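Local coordinates for protein (R)-specific enoyl-CoA hydratase (Aeromonas punctata, PDB 1IQ6) that catalyses the hydration of trans-2-enoyl-CoA of four to six carbons to (3R)-3-hydroxyacyl-CoA, a step that feeds polyhydroxyalkanoate synthesis, at residues E31-D39 against A47-G55. Residues are numbered along the deposited sequence; the frame is centred on the assembly and turned at random.
Sequences EDFNPLHLD and AFERPIVHG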
ATOM      1  N   GLU B  31      -7.216  -6.940  -6.600  1.00 15.46           N
ATOM      2  CA  GLU B  31      -8.202  -8.013  -6.506  1.00 17.12           C
ATOM      3  C   GLU B  31      -9.217  -7.684  -5.405  1.00 17.26           C
ATOM      4  O   GLU B  31      -9.996  -8.545  -4.992  1.00 17.62           O
ATOM      5  CB  GLU B  31      -7.532  -9.364  -6.216  1.00 18.88           C
ATOM      6  CG  GLU B  31      -6.564  -9.826  -7.299  1.00 19.53           C
ATOM      7  CD  GLU B  31      -7.248 -10.091  -8.629  1.00 22.79           C
ATOM      8  OE1 GLU B  31      -6.541 -10.102  -9.660  1.00 22.88           O
ATOM      9  OE2 GLU B  31      -8.482 -10.297  -8.645  1.00 23.24           O
ATOM     10  N   ASP B  32      -9.211  -6.436  -4.935  1.00 16.24           N
ATOM     11  CA  ASP B  32     -10.141  -6.005  -3.888  1.00 15.41           C
ATOM     12  C   ASP B  32     -11.367  -5.318  -4.475  1.00 16.90           C
ATOM     13  O   ASP B  32     -11.365  -4.106  -4.713  1.00 17.48           O
ATOM     14  CB  ASP B  32      -9.462  -5.050  -2.897  1.00 16.03           C
ATOM     15  CG  ASP B  32     -10.391  -4.638  -1.756  1.00 14.52           C
ATOM     16  OD1 ASP B  32     -11.553  -5.090  -1.738  1.00 17.41           O
ATOM     17  OD2 ASP B  32      -9.956  -3.870  -0.870  1.00 16.17           O
ATOM     18  N   PHE B  33     -12.416  -6.100  -4.703  1.00 16.65           N
ATOM     19  CA  PHE B  33     -13.654  -5.574  -5.254  1.00 18.14           C
ATOM     20  C   PHE B  33     -14.711  -5.388  -4.161  1.00 18.18           C
ATOM     21  O   PHE B  33     -15.908  -5.539  -4.405  1.00 19.08           O
ATOM     22  CB  PHE B  33     -14.181  -6.508  -6.347  1.00 19.62           C
ATOM     23  CG  PHE B  33     -13.208  -6.730  -7.470  1.00 19.85           C
ATOM     24  CD1 PHE B  33     -12.252  -7.740  -7.394  1.00 21.91           C
ATOM     25  CD2 PHE B  33     -13.228  -5.909  -8.592  1.00 20.55           C
ATOM     26  CE1 PHE B  33     -11.327  -7.930  -8.425  1.00 22.28           C
ATOM     27  CE2 PHE B  33     -12.309  -6.088  -9.628  1.00 21.01           C
ATOM     28  CZ  PHE B  33     -11.358  -7.100  -9.543  1.00 20.57           C
ATOM     29  N   ASN B  34     -14.254  -5.061  -2.953  1.00 17.48           N
ATOM     30  CA  ASN B  34     -15.150  -4.830  -1.820  1.00 17.87           C
ATOM     31  C   ASN B  34     -16.187  -3.799  -2.283  1.00 19.24           C
ATOM     32  O   ASN B  34     -15.827  -2.707  -2.728  1.00 17.81           O
ATOM     33  CB  ASN B  34     -14.345  -4.271  -0.636  1.00 18.41           C
ATOM     34  CG  ASN B  34     -15.086  -4.366   0.689  1.00 17.01           C
ATOM     35  OD1 ASN B  34     -16.303  -4.521   0.729  1.00 19.11           O
ATOM     36  ND2 ASN B  34     -14.341  -4.257   1.789  1.00 18.45           N
ATOM     37  N   PRO B  35     -17.485  -4.135  -2.198  1.00 19.01           N
ATOM     38  CA  PRO B  35     -18.541  -3.210  -2.624  1.00 20.07           C
ATOM     39  C   PRO B  35     -18.504  -1.836  -1.952  1.00 19.85           C
ATOM     40  O   PRO B  35     -19.118  -0.887  -2.440  1.00 21.53           O
ATOM     41  CB  PRO B  35     -19.829  -3.990  -2.337  1.00 20.99           C
ATOM     42  CG  PRO B  35     -19.428  -4.958  -1.259  1.00 21.63           C
ATOM     43  CD  PRO B  35     -18.061  -5.395  -1.698  1.00 20.34           C
ATOM     44  N   LEU B  36     -17.777  -1.733  -0.842  1.00 20.26           N
ATOM     45  CA  LEU B  36     -17.650  -0.465  -0.127  1.00 21.28           C
ATOM     46  C   LEU B  36     -16.994   0.584  -1.019  1.00 20.09           C
ATOM     47  O   LEU B  36     -17.194   1.786  -0.833  1.00 19.64           O
ATOM     48  CB  LEU B  36     -16.795  -0.633   1.138  1.00 24.27           C
ATOM     49  CG  LEU B  36     -17.386  -1.266   2.399  1.00 28.01           C
ATOM     50  CD1 LEU B  36     -17.648  -2.733   2.178  1.00 30.25           C
ATOM     51  CD2 LEU B  36     -16.415  -1.082   3.553  1.00 29.24           C
ATOM     52  N   HIS B  37     -16.218   0.118  -1.993  1.00 20.03           N
ATOM     53  CA  HIS B  37     -15.499   1.006  -2.899  1.00 18.86           C
ATOM     54  C   HIS B  37     -16.159   1.226  -4.258  1.00 20.38           C
ATOM     55  O   HIS B  37     -15.671   2.034  -5.047  1.00 18.74           O
ATOM     56  CB  HIS B  37     -14.089   0.459  -3.152  1.00 17.75           C
ATOM     57  CG  HIS B  37     -13.347   0.088  -1.908  1.00 17.37           C
ATOM     58  ND1 HIS B  37     -13.066   0.996  -0.909  1.00 16.33           N
ATOM     59  CD2 HIS B  37     -12.815  -1.090  -1.505  1.00 17.35           C
ATOM     60  CE1 HIS B  37     -12.394   0.392   0.056  1.00 16.62           C
ATOM     61  NE2 HIS B  37     -12.229  -0.874  -0.281  1.00 17.23           N
ATOM     62  N   LEU B  38     -17.265   0.539  -4.533  1.00 22.95           N
ATOM     63  CA  LEU B  38     -17.886   0.656  -5.852  1.00 25.67           C
ATOM     64  C   LEU B  38     -19.405   0.829  -5.945  1.00 26.78           C
ATOM     65  O   LEU B  38     -19.896   1.601  -6.772  1.00 27.50           O
ATOM     66  CB  LEU B  38     -17.487  -0.568  -6.683  1.00 28.18           C
ATOM     67  CG  LEU B  38     -16.007  -0.969  -6.654  1.00 30.02           C
ATOM     68  CD1 LEU B  38     -15.836  -2.368  -7.220  1.00 30.55           C
ATOM     69  CD2 LEU B  38     -15.184   0.041  -7.439  1.00 30.75           C
ATOM     70  N   ASP B  39     -20.144   0.109  -5.107  1.00 27.12           N
ATOM     71  CA  ASP B  39     -21.607   0.138  -5.137  1.00 27.40           C
ATOM     72  C   ASP B  39     -22.269   1.182  -4.234  1.00 27.07           C
ATOM     73  O   ASP B  39     -22.201   1.088  -3.010  1.00 25.46           O
ATOM     74  CB  ASP B  39     -22.128  -1.260  -4.784  1.00 29.73           C
ATOM     75  CG  ASP B  39     -23.638  -1.370  -4.861  1.00 30.17           C
ATOM     76  OD1 ASP B  39     -24.153  -2.483  -4.629  1.00 33.67           O
ATOM     77  OD2 ASP B  39     -24.312  -0.361  -5.148  1.00 31.58           O
ATOM     78  N   ALA B  47     -22.101   3.227   7.338  1.00 26.00           N
ATOM     79  CA  ALA B  47     -21.943   4.532   7.966  1.00 25.94           C
ATOM     80  C   ALA B  47     -21.289   5.531   7.016  1.00 24.87           C
ATOM     81  O   ALA B  47     -21.388   6.740   7.218  1.00 26.38           O
ATOM     82  CB  ALA B  47     -21.111   4.399   9.239  1.00 26.69           C
ATOM     83  N   PHE B  48     -20.624   5.028   5.977  1.00 24.95           N
ATOM     84  CA  PHE B  48     -19.964   5.901   5.011  1.00 24.07           C
ATOM     85  C   PHE B  48     -20.971   6.530   4.054  1.00 24.42           C
ATOM     86  O   PHE B  48     -20.710   7.581   3.469  1.00 24.20           O
ATOM     87  CB  PHE B  48     -18.913   5.122   4.220  1.00 23.20           C
ATOM     88  CG  PHE B  48     -17.870   4.480   5.081  1.00 23.70           C
ATOM     89  CD1 PHE B  48     -17.831   3.100   5.231  1.00 25.24           C
ATOM     90  CD2 PHE B  48     -16.935   5.256   5.756  1.00 24.62           C
ATOM     91  CE1 PHE B  48     -16.876   2.500   6.044  1.00 26.32           C
ATOM     92  CE2 PHE B  48     -15.972   4.666   6.572  1.00 26.28           C
ATOM     93  CZ  PHE B  48     -15.944   3.284   6.716  1.00 25.94           C
ATOM     94  N   GLU B  49     -22.113   5.864   3.898  1.00 24.32           N
ATOM     95  CA  GLU B  49     -23.204   6.325   3.040  1.00 25.75           C
ATOM     96  C   GLU B  49     -22.917   6.311   1.542  1.00 24.84           C
ATOM     97  O   GLU B  49     -23.836   6.168   0.737  1.00 25.93           O
ATOM     98  CB  GLU B  49     -23.647   7.731   3.459  1.00 27.37           C
ATOM     99  CG  GLU B  49     -24.120   7.820   4.898  1.00 32.78           C
ATOM    100  CD  GLU B  49     -24.832   9.121   5.199  1.00 35.88           C
ATOM    101  OE1 GLU B  49     -25.880   9.382   4.573  1.00 38.57           O
ATOM    102  OE2 GLU B  49     -24.344   9.883   6.061  1.00 39.67           O
ATOM    103  N   ARG B  50     -21.652   6.465   1.165  1.00 23.59           N
ATOM    104  CA  ARG B  50     -21.273   6.463  -0.245  1.00 21.75           C
ATOM    105  C   ARG B  50     -19.928   5.774  -0.459  1.00 19.74           C
ATOM    106  O   ARG B  50     -19.149   5.615   0.482  1.00 19.11           O
ATOM    107  CB  ARG B  50     -21.225   7.899  -0.777  1.00 24.49           C
ATOM    108  CG  ARG B  50     -20.499   8.873   0.134  1.00 25.85           C
ATOM    109  CD  ARG B  50     -20.372  10.251  -0.501  1.00 27.98           C
ATOM    110  NE  ARG B  50     -19.598  10.207  -1.739  1.00 29.80           N
ATOM    111  CZ  ARG B  50     -19.187  11.280  -2.407  1.00 29.61           C
ATOM    112  NH1 ARG B  50     -18.488  11.137  -3.525  1.00 29.29           N
ATOM    113  NH2 ARG B  50     -19.469  12.495  -1.955  1.00 31.65           N
ATOM    114  N   PRO B  51     -19.639   5.351  -1.703  1.00 18.10           N
ATOM    115  CA  PRO B  51     -18.380   4.673  -2.031  1.00 16.11           C
ATOM    116  C   PRO B  51     -17.127   5.434  -1.600  1.00 15.45           C
ATOM    117  O   PRO B  51     -17.020   6.648  -1.791  1.00 15.61           O
ATOM    118  CB  PRO B  51     -18.462   4.509  -3.547  1.00 17.79           C
ATOM    119  CG  PRO B  51     -19.943   4.371  -3.782  1.00 17.81           C
ATOM    120  CD  PRO B  51     -20.499   5.453  -2.897  1.00 18.24           C
ATOM    121  N   ILE B  52     -16.178   4.696  -1.033  1.00 14.62           N
ATOM    122  CA  ILE B  52     -14.928   5.280  -0.569  1.00 14.48           C
ATOM    123  C   ILE B  52     -13.731   4.678  -1.295  1.00 13.99           C
ATOM    124  O   ILE B  52     -13.787   3.550  -1.787  1.00 14.69           O
ATOM    125  CB  ILE B  52     -14.758   5.085   0.955  1.00 15.35           C
ATOM    126  CG1 ILE B  52     -14.693   3.594   1.301  1.00 16.77           C
ATOM    127  CG2 ILE B  52     -15.923   5.740   1.686  1.00 16.23           C
ATOM    128  CD1 ILE B  52     -14.443   3.323   2.774  1.00 20.14           C
ATOM    129  N   VAL B  53     -12.653   5.451  -1.375  1.00 13.12           N
ATOM    130  CA  VAL B  53     -11.424   5.016  -2.033  1.00 12.03           C
ATOM    131  C   VAL B  53     -10.673   4.012  -1.151  1.00 12.03           C
ATOM    132  O   VAL B  53     -10.627   4.178   0.066  1.00 14.50           O
ATOM    133  CB  VAL B  53     -10.501   6.234  -2.294  1.00 11.67           C
ATOM    134  CG1 VAL B  53      -9.197   5.786  -2.925  1.00 13.15           C
ATOM    135  CG2 VAL B  53     -11.216   7.238  -3.187  1.00 13.23           C
ATOM    136  N   HIS B  54     -10.094   2.975  -1.757  1.00 12.09           N
ATOM    137  CA  HIS B  54      -9.336   1.976  -0.997  1.00 10.87           C
ATOM    138  C   HIS B  54      -8.239   2.664  -0.198  1.00 10.77           C
ATOM    139  O   HIS B  54      -7.483   3.463  -0.743  1.00 11.45           O
ATOM    140  CB  HIS B  54      -8.622   0.986  -1.915  1.00 10.99           C
ATOM    141  CG  HIS B  54      -9.525   0.188  -2.794  1.00 12.94           C
ATOM    142  ND1 HIS B  54     -10.236   0.744  -3.835  1.00 13.46           N
ATOM    143  CD2 HIS B  54      -9.765  -1.143  -2.840  1.00 13.15           C
ATOM    144  CE1 HIS B  54     -10.873  -0.213  -4.488  1.00 14.16           C
ATOM    145  NE2 HIS B  54     -10.603  -1.367  -3.904  1.00 14.53           N
ATOM    146  N   GLY B  55      -8.131   2.325   1.081  1.00 11.14           N
ATOM    147  CA  GLY B  55      -7.086   2.924   1.892  1.00 11.17           C
ATOM    148  C   GLY B  55      -5.716   2.608   1.309  1.00 10.28           C
ATOM    149  O   GLY B  55      -4.806   3.439   1.344  1.00 11.04           O
TER
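His-37 and His-54 lie face to face with ring centroids 3.7 Å apart. The loop between helices 20-30 and 40-44, holding Asp-32 to His-37, carries the hydratase 2 motif of this MaoC-like hot-dog fold; His-54 comes from the loop leading into helix 55-68 and stacks on the motif's last histidine. The planes are not quite parallel, opening by 22°, and CD2 of His-37 sits off-centre over the His-54 ring, 3.3 Å from its NE2. Imidazole suits both places because each ring can stack through its face while hydrogen bonding at its edge.

His-37 has CG anti to its own carbonyl carbon (chi1 -49°), which carries ND1 to the backbone oxygen of Ile-52. The bond from His-37 ND1 to Ile-52 O measures 2.8 Å; the oxygen lies close to the imidazole plane, although ND1 stands above the plane of the carbonyl it meets. His-54 NE2 gives a nearly straight bond (171°) to Asp-32 O, with the oxygen in the plane of the imidazole. Each histidine thus donates to a backbone carbonyl of the opposite loop, which fixes how its ring is turned. The ring of Phe-26, in helix 20-30, also meets the His-54 ring edge-to-face.

Asp-32 turns its carboxylate almost perpendicular to the His-54 ring, with Asp-32 OD2 3.4 Å from His-54 CD2. OD2 bonds to Ser-63 OG of the second subunit, while OD1 accepts from Asn-34 N in an Asx turn, so aspartate shapes its own loop and ties it to the second subunit. Residues 32-37 and Gly-55 belong, by similarity, to the hydroxyacyl-CoA site.

Farther along, Pro-51 lays its ring along the backbone from Leu-36 to Asp-39, Ile-52 CG1 nears Leu-36 O and His-37 ND1, and Leu-36 O accepts from Ile-52 N at 3.1 Å while Pro-51 CA approaches the same oxygen to 3.3 Å.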